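Non-sulfated chondroitin lyase E66 (Autographa californica nucleopolyhedrovirus, PDB 3VSN) cleaves chondroitin as a lyase of the viral envelope and is essential for oral infection, in which it may digest the chondroitin sulfate barrier of the host midgut. Local coordinates at residues N108-L113 with Y161-S166. Sequence-based numbering, arbitrary orientation.
Sequences NLINGL and YDEAAS
Ile-110 reaches across to Ala-164 and joins helix 103-119 to helix 161-175. The two segments run nearly parallel, with an angle of 28° between their axes and a closest approach of 10.8 Å. CB of Ile-110 leaves the backbone toward the other helix. There the side chain branches. CG2 meets nothing in segment 161-166. CG1 stands anti to the backbone N (chi1 -167°), which carries this longer branch out to the neighbouring helix. CG1 comes 4.2 Å from Glu-163 OE1, a loose approach of a methylene to a carboxylate oxygen. CD1, at the tip, lies 3.8 Å from Ala-164 CB and 4.1 Å from Ala-164 CA. Leu-113, about one turn further along, brings CD2 to the same alanine, 4.3 Å from Ala-164 CB. Leu-113 also packs on Phe-148 and Ile-151 of helix 138-154, so it belongs to a core shared by three helices. Glu-163 extends along the edge of this apolar patch. Its OE1 forms a salt bridge with Arg-114, the residue that follows Leu-113 on helix 103-119. The patch lies in the alpha-helical domain of the lyase, an alpha/alpha toroid, away from the catalytic residues. Across the two segments the chemistry is mainly van der Waals contact between aliphatic groups, with one carboxylate oxygen at the border, over a modest 138 Å² of buried surface. Two branched side chains meet at one alanine, whose small size is consistent with their approach, while the Glu-163 to Arg-114 pair adds a charged link between the same helices.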
loop_
_atom_site.group_PDB
_atom_site.type_symbol
_atom_site.label_atom_id
_atom_site.label_comp_id
_atom_site.label_asym_id
_atom_site.label_seq_id
_atom_site.Cartn_x
_atom_site.Cartn_y
_atom_site.Cartn_z
ATOM N N ASN A 108 2.720 18.037 34.340
ATOM C CA ASN A 108 3.885 17.513 33.634
ATOM C C ASN A 108 3.952 17.990 32.183
ATOM O O ASN A 108 5.033 18.285 31.672
ATOM C CB ASN A 108 3.947 15.986 33.724
ATOM C CG ASN A 108 4.586 15.506 35.016
ATOM O OD1 ASN A 108 5.514 16.131 35.533
ATOM N ND2 ASN A 108 4.093 14.388 35.543
ATOM N N LEU A 109 2.789 18.091 31.542
ATOM C CA LEU A 109 2.706 18.576 30.166
ATOM C C LEU A 109 3.099 20.053 30.041
ATOM O O LEU A 109 3.951 20.396 29.221
ATOM C CB LEU A 109 1.317 18.313 29.569
ATOM C CG LEU A 109 0.957 16.848 29.271
ATOM C CD1 LEU A 109 -0.493 16.726 28.828
ATOM C CD2 LEU A 109 1.892 16.231 28.234
ATOM N N ILE A 110 2.497 20.919 30.857
ATOM C CA ILE A 110 2.852 22.343 30.823
ATOM C C ILE A 110 4.316 22.572 31.240
ATOM O O ILE A 110 5.009 23.401 30.644
ATOM C CB ILE A 110 1.850 23.239 31.604
ATOM C CG1 ILE A 110 2.071 24.724 31.280
ATOM C CG2 ILE A 110 1.927 23.001 33.107
ATOM C CD1 ILE A 110 1.742 25.109 29.852
ATOM N N ASN A 111 4.781 21.810 32.233
ATOM C CA ASN A 111 6.179 21.854 32.665
ATOM C C ASN A 111 7.129 21.449 31.537
ATOM O O ASN A 111 8.167 22.081 31.335
ATOM C CB ASN A 111 6.397 20.963 33.895
ATOM C CG ASN A 111 7.806 21.064 34.457
ATOM O OD1 ASN A 111 8.329 22.160 34.674
ATOM N ND2 ASN A 111 8.427 19.912 34.707
ATOM N N GLY A 112 6.756 20.400 30.802
ATOM C CA GLY A 112 7.512 19.957 29.632
ATOM C C GLY A 112 7.628 21.032 28.570
ATOM O O GLY A 112 8.696 21.214 27.979
ATOM N N LEU A 113 6.532 21.750 28.333
ATOM C CA LEU A 113 6.514 22.844 27.360
ATOM C C LEU A 113 7.398 24.009 27.814
ATOM O O LEU A 113 8.147 24.568 27.011
ATOM C CB LEU A 113 5.080 23.321 27.091
ATOM C CG LEU A 113 4.852 24.269 25.906
ATOM C CD1 LEU A 113 5.308 23.640 24.593
ATOM C CD2 LEU A 113 3.387 24.671 25.825
ATOM N N TYR A 161 -4.058 26.719 30.384
ATOM C CA TYR A 161 -4.403 27.063 28.998
ATOM C C TYR A 161 -3.838 28.402 28.532
ATOM O O TYR A 161 -3.150 28.459 27.511
ATOM C CB TYR A 161 -5.917 27.027 28.765
ATOM C CG TYR A 161 -6.335 27.479 27.377
ATOM C CD1 TYR A 161 -5.955 26.759 26.239
ATOM C CD2 TYR A 161 -7.110 28.625 27.200
ATOM C CE1 TYR A 161 -6.336 27.165 24.969
ATOM C CE2 TYR A 161 -7.496 29.040 25.933
ATOM C CZ TYR A 161 -7.106 28.305 24.821
ATOM O OH TYR A 161 -7.486 28.711 23.562
ATOM N N ASP A 162 -4.127 29.469 29.277
ATOM C CA ASP A 162 -3.682 30.807 28.887
ATOM C C ASP A 162 -2.161 30.893 28.719
ATOM O O ASP A 162 -1.682 31.515 27.772
ATOM C CB ASP A 162 -4.205 31.876 29.856
ATOM C CG ASP A 162 -5.692 32.162 29.671
ATOM O OD1 ASP A 162 -6.257 31.826 28.606
ATOM O OD2 ASP A 162 -6.301 32.736 30.598
ATOM N N GLU A 163 -1.409 30.248 29.609
ATOM C CA GLU A 163 0.050 30.195 29.463
ATOM C C GLU A 163 0.482 29.397 28.225
ATOM O O GLU A 163 1.356 29.842 27.468
ATOM C CB GLU A 163 0.732 29.632 30.714
ATOM C CG GLU A 163 2.254 29.601 30.599
ATOM C CD GLU A 163 2.947 28.972 31.793
ATOM O OE1 GLU A 163 2.271 28.633 32.787
ATOM O OE2 GLU A 163 4.183 28.814 31.732
ATOM N N ALA A 164 -0.123 28.225 28.025
ATOM C CA ALA A 164 0.201 27.385 26.869
ATOM C C ALA A 164 -0.081 28.122 25.561
ATOM O O ALA A 164 0.742 28.106 24.643
ATOM C CB ALA A 164 -0.557 26.063 26.926
ATOM N N ALA A 165 -1.236 28.784 25.493
ATOM C CA ALA A 165 -1.605 29.580 24.321
ATOM C C ALA A 165 -0.627 30.726 24.065
ATOM O O ALA A 165 -0.265 30.985 22.918
ATOM C CB ALA A 165 -3.025 30.111 24.453
ATOM N N SER A 166 -0.202 31.403 25.131
ATOM C CA SER A 166 0.738 32.524 25.010
ATOM C C SER A 166 2.118 32.068 24.540
ATOM O O SER A 166 2.746 32.723 23.704
ATOM C CB SER A 166 0.842 33.291 26.332
ATOM O OG SER A 166 -0.406 33.885 26.651
#